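Local coordinates for protein oxidoreductase, zinc-binding dehydrogenase family (Myxococcus xanthus, PDB 5K1S) that binds zinc and acts as a medium-chain reductase in an alternative route to isovaleryl coenzyme A, at residues 60-64 against 65-69; 171-174 against 175-179. One frame throughout, in Å; residues are numbered along the deposited sequence.

Overall arrangement
Both contacts are local, each made where a helix runs out into a loop. Contact 1 comes first along the chain. It lies at the end of helix 58-64, where the chain turns into the loop that leads to strand 80-88, within the GroES-like domain. Contact 2 follows about a hundred residues later, in the last turns of helix 165-178, before strand 186-190 of the parallel six-stranded sheet. The two neither nest nor cross: contact 1 closes before contact 2 opens. Their centres are about 27 Å apart, on opposite sides of the chain's centre. Contact 1 ties its helix to helix 339-347; contact 2 ties its own to helices 195-206 and 311-323.

Contact 1: residues 60-64 against 65-69; sequences DVINR and RGNLP
Gly-66 N donates to Asn-63 O at 3.0 Å. Arg-65 N bonds to Val-61 O at 3.1 Å and more weakly to Ile-62 O. Asn-67 N reaches back to Ile-62 O at 3.3 Å. Gly-66, the first residue to leave helical angles, has positive phi (84°). With the bonds from Gly-66 N and Asn-67 N, the turn is a Schellman motif. At these angles a CB would crowd the Arg-65 carbonyl, which suits glycine.

Arg-65 runs extended from CG to NE, alongside Val-61. Val-61 CG1 sits over the centre of one guanidinium face, 3.8 Å from Arg-65 CZ. The guanidinium planes of Arg-64 and Arg-65 stand nearly at right angles (83°). Both groups form salt bridges with Glu-347, which probably offsets their like charges.

Ile-62 CG2 packs against Leu-68 CD2 (3.4 Å) and Asn-67 CB. With CG1 at chi1 -55°, CG2 stands beside the carbonyl carbon, on the side where Asn-67 and Leu-68 follow. Leu-68 CB also meets Asn-63 OD1 at 3.7 Å, an oxygen hydrogen-bonded to Thr-71.

Glu-347 belongs to helix 339-347. Val-61 touches His-343 and Leu-346 there, and Arg-64 NE bonds to His-343. Asn-63 ND2 holds the loop carbonyl of Gly-131.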
ATOM      1  N   ASP A  60       8.782 -22.161 -11.370  1.00 44.46           N
ATOM      2  CA  ASP A  60       9.228 -23.041 -12.447  1.00 43.93           C
ATOM      3  C   ASP A  60       8.118 -23.985 -12.886  1.00 44.29           C
ATOM      4  O   ASP A  60       8.019 -24.331 -14.068  1.00 44.01           O
ATOM      5  CB  ASP A  60      10.452 -23.844 -12.002  1.00 44.33           C
ATOM      6  CG  ASP A  60      11.631 -22.963 -11.636  1.00 44.07           C
ATOM      7  OD1 ASP A  60      11.732 -21.839 -12.174  1.00 43.46           O
ATOM      8  OD2 ASP A  60      12.460 -23.401 -10.811  1.00 44.86           O
ATOM      9  N   VAL A  61       7.286 -24.434 -11.942  1.00 49.98           N
ATOM     10  CA  VAL A  61       6.151 -25.284 -12.291  1.00 50.55           C
ATOM     11  C   VAL A  61       5.220 -24.544 -13.241  1.00 50.06           C
ATOM     12  O   VAL A  61       4.859 -25.050 -14.310  1.00 50.08           O
ATOM     13  CB  VAL A  61       5.409 -25.739 -11.020  1.00 51.92           C
ATOM     14  CG1 VAL A  61       4.158 -26.535 -11.378  1.00 52.63           C
ATOM     15  CG2 VAL A  61       6.329 -26.562 -10.129  1.00 53.10           C
ATOM     16  N   ILE A  62       4.815 -23.332 -12.857  1.00 43.59           N
ATOM     17  CA  ILE A  62       3.938 -22.532 -13.705  1.00 43.61           C
ATOM     18  C   ILE A  62       4.569 -22.355 -15.078  1.00 43.05           C
ATOM     19  O   ILE A  62       3.911 -22.514 -16.114  1.00 43.38           O
ATOM     20  CB  ILE A  62       3.642 -21.175 -13.040  1.00 43.99           C
ATOM     21  CG1 ILE A  62       3.066 -21.373 -11.632  1.00 44.86           C
ATOM     22  CG2 ILE A  62       2.667 -20.368 -13.885  1.00 44.41           C
ATOM     23  CD1 ILE A  62       2.987 -20.099 -10.817  1.00 45.57           C
ATOM     24  N   ASN A  63       5.863 -22.037 -15.103  1.00 39.98           N
ATOM     25  CA  ASN A  63       6.580 -21.882 -16.365  1.00 39.95           C
ATOM     26  C   ASN A  63       6.493 -23.153 -17.200  1.00 40.15           C
ATOM     27  O   ASN A  63       6.222 -23.100 -18.406  1.00 40.31           O
ATOM     28  CB  ASN A  63       8.038 -21.515 -16.076  1.00 39.82           C
ATOM     29  CG  ASN A  63       8.790 -21.064 -17.313  1.00 39.85           C
ATOM     30  OD1 ASN A  63       8.196 -20.750 -18.343  1.00 39.99           O
ATOM     31  ND2 ASN A  63      10.110 -21.017 -17.208  1.00 39.81           N
ATOM     32  N   ARG A  64       6.704 -24.311 -16.570  1.00 50.93           N
ATOM     33  CA  ARG A  64       6.700 -25.570 -17.309  1.00 51.55           C
ATOM     34  C   ARG A  64       5.356 -25.833 -17.975  1.00 52.28           C
ATOM     35  O   ARG A  64       5.307 -26.457 -19.041  1.00 52.93           O
ATOM     36  CB  ARG A  64       7.056 -26.728 -16.377  1.00 52.08           C
ATOM     37  CG  ARG A  64       6.925 -28.093 -17.032  1.00 53.16           C
ATOM     38  CD  ARG A  64       7.307 -29.224 -16.099  1.00 54.17           C
ATOM     39  NE  ARG A  64       6.585 -29.183 -14.829  1.00 54.52           N
ATOM     40  CZ  ARG A  64       5.291 -29.437 -14.685  1.00 55.03           C
ATOM     41  NH1 ARG A  64       4.541 -29.735 -15.736  1.00 55.21           N
ATOM     42  NH2 ARG A  64       4.738 -29.378 -13.482  1.00 55.64           N
ATOM     43  N   ARG A  65       4.261 -25.380 -17.366  1.00 49.74           N
ATOM     44  CA  ARG A  65       2.927 -25.628 -17.900  1.00 50.60           C
ATOM     45  C   ARG A  65       2.573 -24.722 -19.070  1.00 50.94           C
ATOM     46  O   ARG A  65       1.482 -24.866 -19.632  1.00 51.89           O
ATOM     47  CB  ARG A  65       1.878 -25.461 -16.797  1.00 50.90           C
ATOM     48  CG  ARG A  65       1.910 -26.549 -15.740  1.00 51.31           C
ATOM     49  CD  ARG A  65       0.928 -26.266 -14.616  1.00 51.85           C
ATOM     50  NE  ARG A  65       1.006 -27.273 -13.560  1.00 52.69           N
ATOM     51  CZ  ARG A  65       0.556 -27.100 -12.322  1.00 53.41           C
ATOM     52  NH1 ARG A  65      -0.004 -25.951 -11.962  1.00 53.24           N
ATOM     53  NH2 ARG A  65       0.675 -28.078 -11.433  1.00 54.65           N
ATOM     54  N   GLY A  66       3.458 -23.804 -19.453  1.00 40.88           N
ATOM     55  CA  GLY A  66       3.157 -22.852 -20.501  1.00 41.05           C
ATOM     56  C   GLY A  66       2.391 -21.632 -20.043  1.00 41.01           C
ATOM     57  O   GLY A  66       1.945 -20.846 -20.887  1.00 41.31           O
ATOM     58  N   ASN A  67       2.233 -21.441 -18.735  1.00 40.78           N
ATOM     59  CA  ASN A  67       1.454 -20.336 -18.199  1.00 40.86           C
ATOM     60  C   ASN A  67       2.277 -19.069 -18.003  1.00 40.75           C
ATOM     61  O   ASN A  67       1.776 -18.110 -17.410  1.00 40.88           O
ATOM     62  CB  ASN A  67       0.801 -20.756 -16.880  1.00 40.82           C
ATOM     63  CG  ASN A  67      -0.274 -21.813 -17.077  1.00 41.08           C
ATOM     64  OD1 ASN A  67      -0.983 -21.808 -18.081  1.00 41.38           O
ATOM     65  ND2 ASN A  67      -0.391 -22.730 -16.125  1.00 41.06           N
ATOM     66  N   LEU A  68       3.522 -19.049 -18.475  1.00 55.83           N
ATOM     67  CA  LEU A  68       4.294 -17.817 -18.585  1.00 56.19           C
ATOM     68  C   LEU A  68       4.366 -17.438 -20.058  1.00 57.68           C
ATOM     69  O   LEU A  68       5.037 -18.137 -20.835  1.00 57.61           O
ATOM     70  CB  LEU A  68       5.699 -17.990 -18.003  1.00 55.07           C
ATOM     71  CG  LEU A  68       5.842 -17.734 -16.500  1.00 54.58           C
ATOM     72  CD1 LEU A  68       5.624 -16.264 -16.166  1.00 55.61           C
ATOM     73  CD2 LEU A  68       4.878 -18.595 -15.711  1.00 54.42           C
ATOM     74  N   PRO A  69       3.707 -16.363 -20.499  1.00 57.31           N
ATOM     75  CA  PRO A  69       3.540 -16.162 -21.950  1.00 59.44           C
ATOM     76  C   PRO A  69       4.843 -16.021 -22.717  1.00 60.07           C
ATOM     77  O   PRO A  69       4.913 -16.458 -23.873  1.00 61.40           O
ATOM     78  CB  PRO A  69       2.703 -14.875 -22.031  1.00 61.32           C
ATOM     79  CG  PRO A  69       2.082 -14.721 -20.686  1.00 60.01           C
ATOM     80  CD  PRO A  69       3.065 -15.290 -19.722  1.00 57.80           C
TER

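Contact 2: residues 171-174 against 175-179; sequences AVHT and VRTRG
Val-172 O takes two backbone N-H groups, from Arg-176 N at 2.9 Å and Thr-177 N at 3.1 Å. The second donor lies in the carbonyl plane; the first is tilted 31° from it. This shared acceptor marks the change from the alpha pattern to a wider pi-type turn. Arg-178 N then bonds to His-173 O at 2.9 Å, and Gly-179 N to Thr-174 O at 2.7 Å, both five residues back.

The His-173 ring and Arg-178 lie side by side. Arg-178 CG, anti to the carbonyl carbon (chi1 -62°), sits over one ring face, offset toward the rim and 3.9 Å from the centroid, a CH-pi contact. Thr-177 CB meets His-173 ND1 at 3.7 Å.

Glu-313 OE2 is hydrogen-bonded to both His-173 ND1 and Thr-177 OG1, while His-173 NE2 bonds to Glu-300 of the second subunit. An alanine in place of His-173 is likely to leave Glu-300 without this bond, Glu-313 with Thr-177 but no imidazole, and Arg-178 CG without a ring face.

The two ring bonds probably hold the imidazole against turning. Two carboxylates beside it would tend to stabilise a protonated ring, so it may be positively charged, linking glutamates of both subunits.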
ATOM      1  N   ALA A 171      12.778 -11.642   1.339  1.00 66.95           N
ATOM      2  CA  ALA A 171      12.607 -11.140   2.698  1.00 69.77           C
ATOM      3  C   ALA A 171      13.266  -9.777   2.870  1.00 70.66           C
ATOM      4  O   ALA A 171      12.678  -8.868   3.467  1.00 71.91           O
ATOM      5  CB  ALA A 171      13.178 -12.141   3.702  1.00 71.69           C
ATOM      6  N   VAL A 172      14.487  -9.615   2.355  1.00 48.71           N
ATOM      7  CA  VAL A 172      15.162  -8.323   2.443  1.00 49.52           C
ATOM      8  C   VAL A 172      14.315  -7.243   1.783  1.00 48.53           C
ATOM      9  O   VAL A 172      14.075  -6.175   2.359  1.00 49.91           O
ATOM     10  CB  VAL A 172      16.565  -8.405   1.811  1.00 48.84           C
ATOM     11  CG1 VAL A 172      17.207  -7.019   1.723  1.00 49.42           C
ATOM     12  CG2 VAL A 172      17.454  -9.348   2.613  1.00 50.34           C
ATOM     13  N   HIS A 173      13.852  -7.504   0.559  1.00 50.17           N
ATOM     14  CA  HIS A 173      13.024  -6.530  -0.141  1.00 49.47           C
ATOM     15  C   HIS A 173      11.756  -6.218   0.646  1.00 50.62           C
ATOM     16  O   HIS A 173      11.344  -5.057   0.744  1.00 51.36           O
ATOM     17  CB  HIS A 173      12.678  -7.053  -1.536  1.00 47.12           C
ATOM     18  CG  HIS A 173      11.997  -6.045  -2.409  1.00 46.64           C
ATOM     19  ND1 HIS A 173      12.468  -4.761  -2.571  1.00 47.42           N
ATOM     20  CD2 HIS A 173      10.882  -6.135  -3.172  1.00 45.71           C
ATOM     21  CE1 HIS A 173      11.671  -4.102  -3.394  1.00 47.04           C
ATOM     22  NE2 HIS A 173      10.701  -4.914  -3.773  1.00 46.07           N
ATOM     23  N   THR A 174      11.132  -7.245   1.228  1.00 45.59           N
ATOM     24  CA  THR A 174       9.879  -7.064   1.955  1.00 46.68           C
ATOM     25  C   THR A 174      10.112  -6.428   3.320  1.00 49.28           C
ATOM     26  O   THR A 174       9.501  -5.408   3.653  1.00 50.23           O
ATOM     27  CB  THR A 174       9.174  -8.413   2.118  1.00 46.23           C
ATOM     28  OG1 THR A 174       8.990  -9.020   0.833  1.00 43.77           O
ATOM     29  CG2 THR A 174       7.819  -8.242   2.794  1.00 47.23           C
ATOM     30  N   VAL A 175      10.991  -7.027   4.125  1.00 58.13           N
ATOM     31  CA  VAL A 175      11.164  -6.595   5.508  1.00 60.84           C
ATOM     32  C   VAL A 175      11.845  -5.233   5.568  1.00 61.47           C
ATOM     33  O   VAL A 175      11.439  -4.357   6.341  1.00 63.00           O
ATOM     34  CB  VAL A 175      11.957  -7.659   6.291  1.00 62.22           C
ATOM     35  CG1 VAL A 175      12.185  -7.222   7.734  1.00 65.17           C
ATOM     36  CG2 VAL A 175      11.235  -9.001   6.245  1.00 61.70           C
ATOM     37  N   ARG A 176      12.888  -5.030   4.763  1.00 64.69           N
ATOM     38  CA  ARG A 176      13.743  -3.853   4.882  1.00 65.51           C
ATOM     39  C   ARG A 176      13.411  -2.777   3.855  1.00 64.20           C
ATOM     40  O   ARG A 176      12.966  -1.683   4.214  1.00 65.25           O
ATOM     41  CB  ARG A 176      15.211  -4.264   4.737  1.00 65.43           C
ATOM     42  CG  ARG A 176      15.748  -5.027   5.912  1.00 67.37           C
ATOM     43  CD  ARG A 176      17.235  -5.210   5.766  1.00 67.57           C
ATOM     44  NE  ARG A 176      17.812  -5.925   6.896  1.00 69.75           N
ATOM     45  CZ  ARG A 176      19.078  -6.326   6.954  1.00 70.34           C
ATOM     46  NH1 ARG A 176      19.900  -6.084   5.938  1.00 68.89           N
ATOM     47  NH2 ARG A 176      19.522  -6.971   8.022  1.00 72.48           N
ATOM     48  N   THR A 177      13.636  -3.070   2.574  1.00 57.39           N
ATOM     49  CA  THR A 177      13.505  -2.050   1.540  1.00 56.42           C
ATOM     50  C   THR A 177      12.108  -1.441   1.546  1.00 56.60           C
ATOM     51  O   THR A 177      11.950  -0.215   1.564  1.00 57.41           O
ATOM     52  CB  THR A 177      13.826  -2.653   0.171  1.00 54.24           C
ATOM     53  OG1 THR A 177      14.872  -3.624   0.305  1.00 53.95           O
ATOM     54  CG2 THR A 177      14.268  -1.570  -0.792  1.00 53.83           C
ATOM     55  N   ARG A 178      11.079  -2.286   1.540  1.00 57.77           N
ATOM     56  CA  ARG A 178       9.698  -1.819   1.502  1.00 57.85           C
ATOM     57  C   ARG A 178       9.109  -1.665   2.899  1.00 59.86           C
ATOM     58  O   ARG A 178       8.555  -0.612   3.230  1.00 60.83           O
ATOM     59  CB  ARG A 178       8.853  -2.788   0.671  1.00 56.13           C
ATOM     60  CG  ARG A 178       9.296  -2.904  -0.781  1.00 54.30           C
ATOM     61  CD  ARG A 178       8.939  -1.656  -1.570  1.00 54.26           C
ATOM     62  NE  ARG A 178       7.495  -1.475  -1.660  1.00 54.22           N
ATOM     63  CZ  ARG A 178       6.901  -0.363  -2.076  1.00 54.41           C
ATOM     64  NH1 ARG A 178       7.623   0.688  -2.440  1.00 54.81           N
ATOM     65  NH2 ARG A 178       5.578  -0.299  -2.122  1.00 54.00           N
ATOM     66  N   GLY A 179       9.222  -2.701   3.731  1.00 57.99           N
ATOM     67  CA  GLY A 179       8.624  -2.644   5.054  1.00 60.11           C
ATOM     68  C   GLY A 179       9.308  -1.647   5.971  1.00 62.16           C
ATOM     69  O   GLY A 179       8.651  -0.981   6.775  1.00 63.71           O
TER